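Local coordinates for muconolactone isomerase-like protein (Thermus thermophilus, PDB 1VDH) that catalyses the hydrogen peroxide-dependent decarboxylation of Fe-coproporphyrin III to heme b, the last step of coproporphyrin-dependent heme biosynthesis, at residues 62-67 with 74-79; 116-121 with 160-165; 136-141 with 235-240; 167-172 with 220-225. All blocks are in the same frame, centred on the assembly; numbering follows the deposited sequence.

Interaction 1 (62-67 with 74-79); sequences YGIYQV and LLFLNL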
loop_
_atom_site.group_PDB
_atom_site.type_symbol
_atom_site.label_atom_id
_atom_site.label_comp_id
_atom_site.label_asym_id
_atom_site.label_seq_id
_atom_site.Cartn_x
_atom_site.Cartn_y
_atom_site.Cartn_z
ATOM N N TYR A 62 -14.403 -28.051 7.036
ATOM C CA TYR A 62 -13.566 -27.030 7.660
ATOM C C TYR A 62 -12.158 -27.527 7.980
ATOM O O TYR A 62 -11.875 -28.726 7.945
ATOM C CB TYR A 62 -14.203 -26.525 8.961
ATOM C CG TYR A 62 -13.898 -27.409 10.157
ATOM C CD1 TYR A 62 -12.926 -27.041 11.088
ATOM C CD2 TYR A 62 -14.537 -28.638 10.322
ATOM C CE1 TYR A 62 -12.594 -27.875 12.151
ATOM C CE2 TYR A 62 -14.208 -29.482 11.385
ATOM C CZ TYR A 62 -13.237 -29.093 12.293
ATOM O OH TYR A 62 -12.903 -29.915 13.345
ATOM N N GLY A 63 -11.309 -26.581 8.358
ATOM C CA GLY A 63 -9.943 -26.876 8.734
ATOM C C GLY A 63 -9.369 -25.682 9.465
ATOM O O GLY A 63 -9.718 -24.537 9.160
ATOM N N ILE A 64 -8.551 -25.940 10.482
ATOM C CA ILE A 64 -7.909 -24.863 11.241
ATOM C C ILE A 64 -6.406 -25.084 11.129
ATOM O O ILE A 64 -5.918 -26.193 11.363
ATOM C CB ILE A 64 -8.358 -24.837 12.717
ATOM C CG1 ILE A 64 -9.861 -24.534 12.796
ATOM C CG2 ILE A 64 -7.566 -23.778 13.491
ATOM C CD1 ILE A 64 -10.426 -24.496 14.212
ATOM N N TYR A 65 -5.676 -24.026 10.781
ATOM C CA TYR A 65 -4.234 -24.137 10.576
ATOM C C TYR A 65 -3.360 -23.135 11.309
ATOM O O TYR A 65 -3.784 -22.017 11.600
ATOM C CB TYR A 65 -3.922 -23.995 9.085
ATOM C CG TYR A 65 -4.751 -24.868 8.182
ATOM C CD1 TYR A 65 -4.237 -26.059 7.675
ATOM C CD2 TYR A 65 -6.045 -24.498 7.819
ATOM C CE1 TYR A 65 -4.985 -26.862 6.829
ATOM C CE2 TYR A 65 -6.805 -25.296 6.973
ATOM C CZ TYR A 65 -6.265 -26.475 6.482
ATOM O OH TYR A 65 -7.001 -27.262 5.634
ATOM N N GLN A 66 -2.130 -23.555 11.597
ATOM C CA GLN A 66 -1.142 -22.689 12.226
ATOM C C GLN A 66 -0.363 -22.156 11.031
ATOM O O GLN A 66 0.295 -22.919 10.326
ATOM C CB GLN A 66 -0.208 -23.477 13.146
ATOM C CG GLN A 66 0.842 -22.597 13.823
ATOM C CD GLN A 66 1.719 -23.353 14.805
ATOM O OE1 GLN A 66 2.794 -22.879 15.192
ATOM N NE2 GLN A 66 1.261 -24.525 15.225
ATOM N N VAL A 67 -0.450 -20.851 10.803
ATOM C CA VAL A 67 0.200 -20.219 9.658
ATOM C C VAL A 67 1.549 -19.586 9.999
ATOM O O VAL A 67 1.659 -18.819 10.948
ATOM C CB VAL A 67 -0.740 -19.149 9.033
ATOM C CG1 VAL A 67 -0.134 -18.571 7.752
ATOM C CG2 VAL A 67 -2.105 -19.756 8.737
ATOM N N LEU A 74 -3.385 -17.968 12.498
ATOM C CA LEU A 74 -4.384 -19.020 12.404
ATOM C C LEU A 74 -5.292 -18.799 11.204
ATOM O O LEU A 74 -5.697 -17.672 10.911
ATOM C CB LEU A 74 -5.232 -19.082 13.685
ATOM C CG LEU A 74 -4.594 -19.593 14.985
ATOM C CD1 LEU A 74 -5.504 -19.272 16.175
ATOM C CD2 LEU A 74 -4.343 -21.094 14.899
ATOM N N LEU A 75 -5.548 -19.877 10.474
ATOM C CA LEU A 75 -6.445 -19.839 9.331
ATOM C C LEU A 75 -7.657 -20.684 9.687
ATOM O O LEU A 75 -7.512 -21.844 10.079
ATOM C CB LEU A 75 -5.798 -20.441 8.078
ATOM C CG LEU A 75 -6.793 -20.860 6.979
ATOM C CD1 LEU A 75 -7.585 -19.647 6.477
ATOM C CD2 LEU A 75 -6.066 -21.538 5.820
ATOM N N PHE A 76 -8.838 -20.085 9.583
ATOM C CA PHE A 76 -10.085 -20.793 9.830
ATOM C C PHE A 76 -10.721 -20.921 8.455
ATOM O O PHE A 76 -11.216 -19.943 7.892
ATOM C CB PHE A 76 -10.992 -20.003 10.777
ATOM C CG PHE A 76 -10.409 -19.806 12.144
ATOM C CD1 PHE A 76 -9.583 -18.718 12.411
ATOM C CD2 PHE A 76 -10.675 -20.713 13.164
ATOM C CE1 PHE A 76 -9.027 -18.535 13.680
ATOM C CE2 PHE A 76 -10.127 -20.541 14.435
ATOM C CZ PHE A 76 -9.300 -19.449 14.694
ATOM N N LEU A 77 -10.630 -22.120 7.886
ATOM C CA LEU A 77 -11.171 -22.396 6.564
ATOM C C LEU A 77 -12.511 -23.105 6.688
ATOM O O LEU A 77 -12.620 -24.120 7.377
ATOM C CB LEU A 77 -10.191 -23.265 5.763
ATOM C CG LEU A 77 -10.648 -23.772 4.384
ATOM C CD1 LEU A 77 -10.978 -22.601 3.466
ATOM C CD2 LEU A 77 -9.559 -24.643 3.758
ATOM N N ASN A 78 -13.520 -22.569 6.009
ATOM C CA ASN A 78 -14.858 -23.149 6.034
ATOM C C ASN A 78 -15.505 -23.161 4.662
ATOM O O ASN A 78 -15.342 -22.225 3.876
ATOM C CB ASN A 78 -15.767 -22.383 7.007
ATOM C CG ASN A 78 -15.631 -22.866 8.432
ATOM O OD1 ASN A 78 -16.168 -23.913 8.795
ATOM N ND2 ASN A 78 -14.929 -22.096 9.257
ATOM N N LEU A 79 -16.202 -24.254 4.366
ATOM C CA LEU A 79 -16.917 -24.413 3.104
ATOM C C LEU A 79 -18.362 -24.757 3.457
ATOM O O LEU A 79 -18.603 -25.556 4.362
ATOM C CB LEU A 79 -16.303 -25.526 2.245
ATOM C CG LEU A 79 -14.965 -25.228 1.557
ATOM C CD1 LEU A 79 -13.812 -25.460 2.519
ATOM C CD2 LEU A 79 -14.806 -26.113 0.322
#

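Interaction 2 (116-121 with 160-165); sequences SQEKPL and LPAKER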
loop_
_atom_site.group_PDB
_atom_site.type_symbol
_atom_site.label_atom_id
_atom_site.label_comp_id
_atom_site.label_asym_id
_atom_site.label_seq_id
_atom_site.Cartn_x
_atom_site.Cartn_y
_atom_site.Cartn_z
ATOM N N SER A 116 -14.220 -25.186 -17.819
ATOM C CA SER A 116 -13.928 -25.827 -19.094
ATOM C C SER A 116 -13.950 -24.730 -20.148
ATOM O O SER A 116 -14.918 -23.986 -20.247
ATOM C CB SER A 116 -14.985 -26.880 -19.420
ATOM O OG SER A 116 -14.658 -27.536 -20.631
ATOM N N GLN A 117 -12.882 -24.642 -20.935
ATOM C CA GLN A 117 -12.762 -23.609 -21.960
ATOM C C GLN A 117 -13.634 -23.798 -23.197
ATOM O O GLN A 117 -14.104 -22.814 -23.777
ATOM C CB GLN A 117 -11.294 -23.443 -22.372
ATOM C CG GLN A 117 -10.359 -23.077 -21.217
ATOM C CD GLN A 117 -10.744 -21.775 -20.527
ATOM O OE1 GLN A 117 -11.254 -20.848 -21.158
ATOM N NE2 GLN A 117 -10.506 -21.706 -19.224
ATOM N N GLU A 118 -13.847 -25.049 -23.601
ATOM C CA GLU A 118 -14.657 -25.345 -24.782
ATOM C C GLU A 118 -15.903 -26.192 -24.503
ATOM O O GLU A 118 -17.001 -25.655 -24.391
ATOM C CB GLU A 118 -13.797 -26.002 -25.866
ATOM C CG GLU A 118 -12.715 -25.090 -26.431
ATOM C CD GLU A 118 -11.924 -25.734 -27.555
ATOM O OE1 GLU A 118 -11.276 -26.774 -27.312
ATOM O OE2 GLU A 118 -11.942 -25.191 -28.682
ATOM N N LYS A 119 -15.737 -27.509 -24.415
ATOM C CA LYS A 119 -16.864 -28.407 -24.161
ATOM C C LYS A 119 -17.293 -28.409 -22.695
ATOM O O LYS A 119 -16.501 -28.732 -21.813
ATOM C CB LYS A 119 -16.524 -29.833 -24.608
ATOM C CG LYS A 119 -16.461 -30.017 -26.121
ATOM C CD LYS A 119 -17.831 -29.816 -26.762
ATOM C CE LYS A 119 -17.782 -29.990 -28.275
ATOM N NZ LYS A 119 -17.337 -31.354 -28.683
ATOM N N PRO A 120 -18.568 -28.074 -22.425
ATOM C CA PRO A 120 -19.129 -28.028 -21.067
ATOM C C PRO A 120 -18.908 -29.325 -20.288
ATOM O O PRO A 120 -18.957 -30.417 -20.855
ATOM C CB PRO A 120 -20.616 -27.786 -21.325
ATOM C CG PRO A 120 -20.609 -26.987 -22.585
ATOM C CD PRO A 120 -19.598 -27.729 -23.421
ATOM N N LEU A 121 -18.637 -29.193 -18.993
ATOM C CA LEU A 121 -18.412 -30.349 -18.131
ATOM C C LEU A 121 -19.721 -31.059 -17.797
ATOM O O LEU A 121 -20.778 -30.429 -17.715
ATOM C CB LEU A 121 -17.739 -29.923 -16.823
ATOM C CG LEU A 121 -16.301 -29.404 -16.842
ATOM C CD1 LEU A 121 -15.922 -28.952 -15.441
ATOM C CD2 LEU A 121 -15.348 -30.489 -17.325
ATOM N N LEU A 160 -8.299 -13.882 -25.685
ATOM C CA LEU A 160 -7.918 -15.075 -26.439
ATOM C C LEU A 160 -9.113 -15.907 -26.882
ATOM O O LEU A 160 -10.186 -15.836 -26.282
ATOM C CB LEU A 160 -7.029 -15.982 -25.584
ATOM C CG LEU A 160 -5.617 -15.550 -25.202
ATOM C CD1 LEU A 160 -5.044 -16.582 -24.245
ATOM C CD2 LEU A 160 -4.751 -15.423 -26.454
ATOM N N PRO A 161 -8.957 -16.656 -27.990
ATOM C CA PRO A 161 -10.041 -17.511 -28.486
ATOM C C PRO A 161 -10.150 -18.667 -27.488
ATOM O O PRO A 161 -9.152 -19.032 -26.858
ATOM C CB PRO A 161 -9.490 -18.018 -29.823
ATOM C CG PRO A 161 -8.574 -16.924 -30.261
ATOM C CD PRO A 161 -7.865 -16.567 -28.976
ATOM N N ALA A 162 -11.340 -19.243 -27.345
ATOM C CA ALA A 162 -11.541 -20.354 -26.419
ATOM C C ALA A 162 -10.604 -21.521 -26.733
ATOM O O ALA A 162 -10.108 -22.191 -25.827
ATOM C CB ALA A 162 -12.993 -20.817 -26.449
ATOM N N LYS A 163 -10.335 -21.724 -28.020
ATOM C CA LYS A 163 -9.461 -22.804 -28.467
ATOM C C LYS A 163 -8.039 -22.668 -27.914
ATOM O O LYS A 163 -7.428 -23.659 -27.518
ATOM C CB LYS A 163 -9.433 -22.867 -29.997
ATOM C CG LYS A 163 -8.711 -24.084 -30.553
ATOM C CD LYS A 163 -8.696 -24.074 -32.077
ATOM C CE LYS A 163 -7.998 -25.311 -32.634
ATOM N NZ LYS A 163 -8.727 -26.569 -32.300
ATOM N N GLU A 164 -7.510 -21.446 -27.900
ATOM C CA GLU A 164 -6.165 -21.211 -27.379
ATOM C C GLU A 164 -6.142 -21.367 -25.860
ATOM O O GLU A 164 -5.201 -21.937 -25.302
ATOM C CB GLU A 164 -5.645 -19.830 -27.792
ATOM C CG GLU A 164 -4.269 -19.459 -27.211
ATOM C CD GLU A 164 -3.132 -20.389 -27.652
ATOM O OE1 GLU A 164 -3.266 -21.074 -28.688
ATOM O OE2 GLU A 164 -2.088 -20.420 -26.962
ATOM N N ARG A 165 -7.178 -20.871 -25.191
ATOM C CA ARG A 165 -7.255 -21.001 -23.739
ATOM C C ARG A 165 -7.304 -22.478 -23.351
ATOM O O ARG A 165 -6.687 -22.891 -22.366
ATOM C CB ARG A 165 -8.469 -20.251 -23.187
ATOM C CG ARG A 165 -8.247 -18.741 -23.098
ATOM C CD ARG A 165 -9.422 -18.026 -22.456
ATOM N NE ARG A 165 -10.367 -17.510 -23.445
ATOM C CZ ARG A 165 -11.614 -17.943 -23.583
ATOM N NH1 ARG A 165 -12.075 -18.907 -22.797
ATOM N NH2 ARG A 165 -12.404 -17.402 -24.496
#

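Interaction 3 (136-141 with 235-240); sequences VPKSGY and GKYLDE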
loop_
_atom_site.group_PDB
_atom_site.type_symbol
_atom_site.label_atom_id
_atom_site.label_comp_id
_atom_site.label_asym_id
_atom_site.label_seq_id
_atom_site.Cartn_x
_atom_site.Cartn_y
_atom_site.Cartn_z
ATOM N N VAL A 136 -12.063 -30.848 3.331
ATOM C CA VAL A 136 -10.722 -30.433 3.727
ATOM C C VAL A 136 -10.009 -31.605 4.414
ATOM O O VAL A 136 -10.531 -32.170 5.376
ATOM C CB VAL A 136 -10.800 -29.244 4.714
ATOM C CG1 VAL A 136 -9.428 -28.868 5.197
ATOM C CG2 VAL A 136 -11.478 -28.054 4.052
ATOM N N PRO A 137 -8.821 -32.000 3.913
ATOM C CA PRO A 137 -8.077 -33.113 4.517
ATOM C C PRO A 137 -7.687 -32.831 5.969
ATOM O O PRO A 137 -7.471 -31.679 6.360
ATOM C CB PRO A 137 -6.871 -33.280 3.579
ATOM C CG PRO A 137 -6.725 -31.942 2.935
ATOM C CD PRO A 137 -8.143 -31.510 2.699
ATOM N N LYS A 138 -7.617 -33.889 6.773
ATOM C CA LYS A 138 -7.330 -33.748 8.197
ATOM C C LYS A 138 -5.902 -34.001 8.668
ATOM O O LYS A 138 -5.689 -34.469 9.785
ATOM C CB LYS A 138 -8.302 -34.616 8.999
ATOM C CG LYS A 138 -9.759 -34.427 8.599
ATOM C CD LYS A 138 -10.219 -33.002 8.839
ATOM C CE LYS A 138 -11.650 -32.810 8.383
ATOM N NZ LYS A 138 -12.132 -31.439 8.682
ATOM N N SER A 139 -4.932 -33.651 7.837
ATOM C CA SER A 139 -3.525 -33.816 8.179
ATOM C C SER A 139 -2.709 -33.025 7.172
ATOM O O SER A 139 -3.249 -32.516 6.191
ATOM C CB SER A 139 -3.118 -35.294 8.115
ATOM O OG SER A 139 -3.232 -35.803 6.796
ATOM N N GLY A 140 -1.409 -32.926 7.415
ATOM C CA GLY A 140 -0.553 -32.220 6.487
ATOM C C GLY A 140 -0.576 -30.706 6.549
ATOM O O GLY A 140 -0.793 -30.109 7.603
ATOM N N TYR A 141 -0.402 -30.098 5.380
ATOM C CA TYR A 141 -0.321 -28.651 5.251
ATOM C C TYR A 141 -1.226 -28.083 4.170
ATOM O O TYR A 141 -1.735 -28.810 3.316
ATOM C CB TYR A 141 1.136 -28.267 4.933
ATOM C CG TYR A 141 2.126 -28.828 5.928
ATOM C CD1 TYR A 141 2.592 -28.054 6.991
ATOM C CD2 TYR A 141 2.518 -30.165 5.865
ATOM C CE1 TYR A 141 3.416 -28.605 7.976
ATOM C CE2 TYR A 141 3.335 -30.722 6.842
ATOM C CZ TYR A 141 3.776 -29.942 7.893
ATOM O OH TYR A 141 4.546 -30.518 8.880
ATOM N N GLY A 235 0.136 -23.139 5.963
ATOM C CA GLY A 235 -0.272 -23.506 7.304
ATOM C C GLY A 235 -0.250 -25.001 7.558
ATOM O O GLY A 235 -0.356 -25.803 6.633
ATOM N N LYS A 236 -0.053 -25.366 8.819
ATOM C CA LYS A 236 -0.029 -26.760 9.234
ATOM C C LYS A 236 -1.383 -27.080 9.857
ATOM O O LYS A 236 -1.830 -26.370 10.756
ATOM C CB LYS A 236 1.079 -26.982 10.270
ATOM C CG LYS A 236 1.144 -28.401 10.814
ATOM C CD LYS A 236 2.257 -28.545 11.831
ATOM C CE LYS A 236 2.237 -29.920 12.484
ATOM N NZ LYS A 236 2.441 -31.010 11.499
ATOM N N TYR A 237 -2.044 -28.124 9.358
ATOM C CA TYR A 237 -3.348 -28.524 9.885
ATOM C C TYR A 237 -3.220 -28.853 11.369
ATOM O O TYR A 237 -2.279 -29.532 11.779
ATOM C CB TYR A 237 -3.904 -29.742 9.128
ATOM C CG TYR A 237 -5.242 -30.211 9.666
ATOM C CD1 TYR A 237 -6.433 -29.645 9.214
ATOM C CD2 TYR A 237 -5.312 -31.168 10.682
ATOM C CE1 TYR A 237 -7.660 -30.011 9.764
ATOM C CE2 TYR A 237 -6.536 -31.541 11.243
ATOM C CZ TYR A 237 -7.702 -30.955 10.782
ATOM O OH TYR A 237 -8.902 -31.280 11.365
ATOM N N LEU A 238 -4.162 -28.354 12.165
ATOM C CA LEU A 238 -4.162 -28.587 13.604
ATOM C C LEU A 238 -5.406 -29.341 14.052
ATOM O O LEU A 238 -6.525 -28.885 13.805
ATOM C CB LEU A 238 -4.149 -27.250 14.362
ATOM C CG LEU A 238 -3.029 -26.225 14.161
ATOM C CD1 LEU A 238 -3.404 -24.921 14.854
ATOM C CD2 LEU A 238 -1.717 -26.770 14.703
ATOM N N ASP A 239 -5.230 -30.504 14.678
ATOM C CA ASP A 239 -6.392 -31.214 15.207
ATOM C C ASP A 239 -6.676 -30.566 16.565
ATOM O O ASP A 239 -5.983 -29.617 16.951
ATOM C CB ASP A 239 -6.175 -32.739 15.313
ATOM C CG ASP A 239 -4.952 -33.137 16.143
ATOM O OD1 ASP A 239 -4.418 -32.333 16.932
ATOM O OD2 ASP A 239 -4.532 -34.304 16.013
ATOM N N GLU A 240 -7.656 -31.076 17.305
ATOM C CA GLU A 240 -7.992 -30.483 18.594
ATOM C C GLU A 240 -6.815 -30.378 19.569
ATOM O O GLU A 240 -6.580 -29.316 20.152
ATOM C CB GLU A 240 -9.162 -31.219 19.246
ATOM C CG GLU A 240 -9.767 -30.446 20.411
ATOM C CD GLU A 240 -10.905 -31.187 21.083
ATOM O OE1 GLU A 240 -11.874 -31.556 20.388
ATOM O OE2 GLU A 240 -10.824 -31.403 22.307
HETATM O O HOH W 1 -0.676 -31.252 10.431
#

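Interaction 4 (167-172 with 220-225); sequences SLMKAH and DEVSAR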
loop_
_atom_site.group_PDB
_atom_site.type_symbol
_atom_site.label_atom_id
_atom_site.label_comp_id
_atom_site.label_asym_id
_atom_site.label_seq_id
_atom_site.Cartn_x
_atom_site.Cartn_y
_atom_site.Cartn_z
ATOM N N SER A 167 -5.976 -25.060 -25.054
ATOM C CA SER A 167 -4.661 -25.677 -25.223
ATOM C C SER A 167 -3.707 -25.262 -24.102
ATOM O O SER A 167 -2.885 -26.062 -23.652
ATOM C CB SER A 167 -4.061 -25.350 -26.596
ATOM O OG SER A 167 -3.854 -23.960 -26.752
ATOM N N LEU A 168 -3.849 -24.024 -23.634
ATOM C CA LEU A 168 -3.012 -23.504 -22.555
ATOM C C LEU A 168 -3.323 -24.207 -21.233
ATOM O O LEU A 168 -2.412 -24.532 -20.467
ATOM C CB LEU A 168 -3.200 -21.988 -22.425
ATOM C CG LEU A 168 -2.579 -21.162 -23.558
ATOM C CD1 LEU A 168 -3.040 -19.718 -23.489
ATOM C CD2 LEU A 168 -1.064 -21.255 -23.483
ATOM N N MET A 169 -4.606 -24.468 -20.983
ATOM C CA MET A 169 -5.032 -25.149 -19.761
ATOM C C MET A 169 -4.691 -26.638 -19.788
ATOM O O MET A 169 -4.429 -27.243 -18.745
ATOM C CB MET A 169 -6.536 -24.966 -19.526
ATOM C CG MET A 169 -6.944 -23.544 -19.158
ATOM S SD MET A 169 -6.070 -22.904 -17.704
ATOM C CE MET A 169 -6.718 -24.002 -16.405
ATOM N N LYS A 170 -4.692 -27.227 -20.982
ATOM C CA LYS A 170 -4.375 -28.645 -21.120
ATOM C C LYS A 170 -2.933 -28.902 -20.677
ATOM O O LYS A 170 -2.669 -29.830 -19.911
ATOM C CB LYS A 170 -4.600 -29.121 -22.561
ATOM C CG LYS A 170 -4.536 -30.635 -22.718
ATOM C CD LYS A 170 -4.975 -31.088 -24.102
ATOM C CE LYS A 170 -4.958 -32.612 -24.207
ATOM N NZ LYS A 170 -5.475 -33.093 -25.522
ATOM N N ALA A 171 -2.017 -28.044 -21.123
ATOM C CA ALA A 171 -0.601 -28.157 -20.771
ATOM C C ALA A 171 -0.407 -27.974 -19.268
ATOM O O ALA A 171 0.444 -28.623 -18.656
ATOM C CB ALA A 171 0.211 -27.120 -21.536
ATOM N N HIS A 172 -1.201 -27.079 -18.685
ATOM C CA HIS A 172 -1.161 -26.797 -17.254
ATOM C C HIS A 172 -1.580 -28.053 -16.491
ATOM O O HIS A 172 -0.899 -28.480 -15.552
ATOM C CB HIS A 172 -2.114 -25.640 -16.932
ATOM C CG HIS A 172 -2.043 -25.169 -15.514
ATOM N ND1 HIS A 172 -0.946 -24.505 -15.003
ATOM C CD2 HIS A 172 -2.937 -25.253 -14.500
ATOM C CE1 HIS A 172 -1.170 -24.199 -13.738
ATOM N NE2 HIS A 172 -2.369 -24.642 -13.407
ATOM N N ASP A 220 4.942 -23.021 -17.490
ATOM C CA ASP A 220 3.896 -23.332 -18.474
ATOM C C ASP A 220 3.481 -21.970 -19.022
ATOM O O ASP A 220 3.394 -21.006 -18.259
ATOM C CB ASP A 220 2.677 -23.993 -17.812
ATOM C CG ASP A 220 2.977 -25.380 -17.258
ATOM O OD1 ASP A 220 3.893 -26.054 -17.773
ATOM O OD2 ASP A 220 2.281 -25.800 -16.304
ATOM N N GLU A 221 3.219 -21.878 -20.324
ATOM C CA GLU A 221 2.844 -20.594 -20.917
ATOM C C GLU A 221 1.661 -19.915 -20.228
ATOM O O GLU A 221 1.673 -18.698 -20.023
ATOM C CB GLU A 221 2.579 -20.727 -22.421
ATOM C CG GLU A 221 2.334 -19.377 -23.104
ATOM C CD GLU A 221 2.301 -19.455 -24.626
ATOM O OE1 GLU A 221 2.675 -20.501 -25.198
ATOM O OE2 GLU A 221 1.907 -18.453 -25.253
ATOM N N VAL A 222 0.661 -20.705 -19.838
ATOM C CA VAL A 222 -0.517 -20.159 -19.173
ATOM C C VAL A 222 -0.149 -19.358 -17.922
ATOM O O VAL A 222 -0.697 -18.281 -17.690
ATOM C CB VAL A 222 -1.549 -21.266 -18.831
ATOM C CG1 VAL A 222 -0.963 -22.275 -17.846
ATOM C CG2 VAL A 222 -2.823 -20.639 -18.282
ATOM N N SER A 223 0.809 -19.859 -17.143
ATOM C CA SER A 223 1.240 -19.162 -15.935
ATOM C C SER A 223 2.271 -18.079 -16.248
ATOM O O SER A 223 2.159 -16.952 -15.771
ATOM C CB SER A 223 1.823 -20.150 -14.917
ATOM O OG SER A 223 0.893 -21.171 -14.589
ATOM N N ALA A 224 3.274 -18.429 -17.049
ATOM C CA ALA A 224 4.336 -17.496 -17.411
ATOM C C ALA A 224 3.829 -16.190 -18.019
ATOM O O ALA A 224 4.310 -15.108 -17.666
ATOM C CB ALA A 224 5.336 -18.172 -18.353
ATOM N N ARG A 225 2.848 -16.290 -18.912
ATOM C CA ARG A 225 2.294 -15.110 -19.571
ATOM C C ARG A 225 1.007 -14.541 -18.975
ATOM O O ARG A 225 0.790 -13.330 -19.029
ATOM C CB ARG A 225 2.048 -15.388 -21.064
ATOM C CG ARG A 225 3.307 -15.514 -21.914
ATOM C CD ARG A 225 2.965 -15.712 -23.392
ATOM N NE ARG A 225 2.205 -14.589 -23.943
ATOM C CZ ARG A 225 1.715 -14.543 -25.180
ATOM N NH1 ARG A 225 1.899 -15.561 -26.012
ATOM N NH2 ARG A 225 1.042 -13.476 -25.591
HETATM O O HOH W 2 0.197 -23.531 -20.642
#

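Interaction 1 (62-67 with 74-79)
With CG turned anti to its carbonyl carbon (chi1 -50°), Y65 lays its ring beside L75, whose own CG is anti to the backbone N (chi1 161°); the two side chains run the same way, and CD2 of Y65 comes within 3.6 Å of CD2 of L75. The far part of the ring continues over G63, where a side chain would collide with the tyrosine hydroxyl, and its edge faces L77, Y65 CE2 lying 4.1 Å from L77 CB. V67 closes the other end of this row by setting CG2 against CB of L75. The two strands form an antiparallel beta hairpin within the curled sheet of a chlorite dismutase-like dimeric alpha-beta barrel. G63 pairs with L77 and Y65 with L75 through two backbone hydrogen bonds each; the bond from L77 N to G63 O, 2.9 Å long, runs almost straight on from the carbonyl. Between them, I64 and F76 make a non-hydrogen-bonded pair, and I64 CA comes 3.3 Å from L75 O in a CA-H...O contact. On the face carrying I64, F76 and L74, the isoleucine CG1 meets F76 CD2 at 3.9 Å. Helix 34-56 covers Y62, I64 and N78 on this side, while helix 240-246 packs on L74 and Q66. At the Y62 end, OD1 of N78 lies 3.3 Å from CB of the tyrosine and also takes a weak hydrogen bond from R80.

Interaction 2 (116-121 with 160-165)
The N-terminal turn of helix 162-177, the helix that further on carries the predicted axial iron ligand H172, is met here by the loop that follows strand 102-116. Q117 and R165 make the polar link: R165 NH1 donates to Q117 OE1 over 2.7 Å, nearly in line with the amide C=O (171° at the oxygen), and the acceptor sits at the edge of the guanidinium, in its plane. Amide and guanidinium planes are almost perpendicular, 81° apart. Q117 reaches across because its chain bends at CG (chi2 -59°), which also brings its CD to 3.8 Å from R165 CB. The same oxygen accepts a hydrogen bond from T9. On its other side the guanidinium holds L160 O side-on with two nitrogens, NE at 3.3 Å and NH2 at 3.2 Å, both approaching from one face of that carbonyl; NH2 also reaches E7 O. These bonds fix the rotation of the arginine head, and A162 CA lies against one face of it.

A162 CB touches Q117 O at 3.5 Å. Nearer the surface, E118 crosses K163 obliquely, its OE2 3.4 Å from K163 CA, but E118 OE2 and K163 NZ stay 5.0 Å apart, too far for a salt bridge. With P161 at the N-cap, the arrangement is that of an arginine in the first turn of a helix folding back onto the loop carbonyl that precedes it.

Interaction 3 (136-141 with 235-240)
Y237 lays its ring against the backbone of K138 and S139, at the place where the last strand of the barrel sheet, 227-237, runs antiparallel to the start of strand 141-152. K138 CA stands over the ring face, 3.9 Å from its centroid and 13° off the normal, a CH-pi contact, while K138 CD reaches the tyrosine OH at 3.3 Å. The ring swings there because its CG is anti to the backbone N (chi1 179°). An alanine in place of Y237 is likely to leave K138 CA without the ring face beneath it and K138 CD without the hydroxyl it touches.

The main polar link is Y237 N to G140 O, 2.9 Å long, with the donor tilted 17° from the carbonyl plane. G140 O also accepts from a water at 3.1 Å, and that water donates to Y237 O at 2.7 Å as well; its bond from K236 NZ is weak. One water thus bridges the two carbonyls. Backbone bonds carry the sheet onward, Y141 pairing with S204, G235 with V142 and K236 with Q66. Y141 and K236 form a non-hydrogen-bonded pair, with the lysine chain passing the ring at CG to Y141 CE1, 3.6 Å. Their polar ends share a weak bond; the stronger partner of Y141 OH is D84 of a neighbouring subunit, which K236 meets through a long, weak ion pair. The loop's other polar ends are also satisfied beyond the two segments: K138 NZ by a salt bridge to E55 and by Y62 O, S139 OG by E205. Against the strand itself, G235 O lies 3.2 Å from Y141 CA.

Interaction 4 (167-172 with 220-225)
V222 packs into the side of helix 167-172, the N-to-C directions of the two helix segments lying 106° apart. The closest approach is that of its CG1, set between backbone N and carbonyl carbon (chi1 63°), to H172 ND1 at 3.6 Å, with H172 CB at 3.7 Å; CG2 touches M169 SD, and V222 CB faces L168 CB at 4.0 Å. H172 is the predicted axial ligand of the coproheme iron; V222 CG1 packs beside the ND1 side of its ring, and ND1 is buried with no partner in this model. S223, a predicted coproheme-binding residue, places OG 3.8 Å from H172 CE1. D220 OD2 stays 3.7 Å from H172 ND1, too long for a bond; its OD1 is taken by T175.

Elsewhere a water intervenes, 2.8 Å from L168 O and bonded also to V222 N, and the salt-bridged E221 and R225 are partly exposed. L168 CD2 rests on CB and CG of E221. A glycine at E221 would probably leave R225 NH1 without its carboxylate, D155 remaining as the arginine's other acidic partner, and L168 CD2 less covered. W157 covers L168, M169 and V222, a neighbouring subunit packs on L168 and E221, and helix 221-226 leads directly into strand 227-237.

The four contacts fall into two groups. Interactions 1 and 3, with centres 8 Å apart, share the barrel sheet: strands 61-67 and 227-237 are neighbours, joined by backbone bonds of Q66 with K236 and I64 with L238. Interactions 2 and 4, 13 Å apart between centres, both use helix 162-177 and meet where L160 touches L168. The groups lie about 30 to 35 Å apart between centres, and interactions 2 and 3 are on opposite sides of the chain's centre. Along the chain interaction 1 closes first, interactions 2 and 3 interleave, and interaction 4 falls between the segments of interaction 3. The barrel-sheet pair thus lies at a distance from the pair at helix 162-177, which carries the predicted axial ligand.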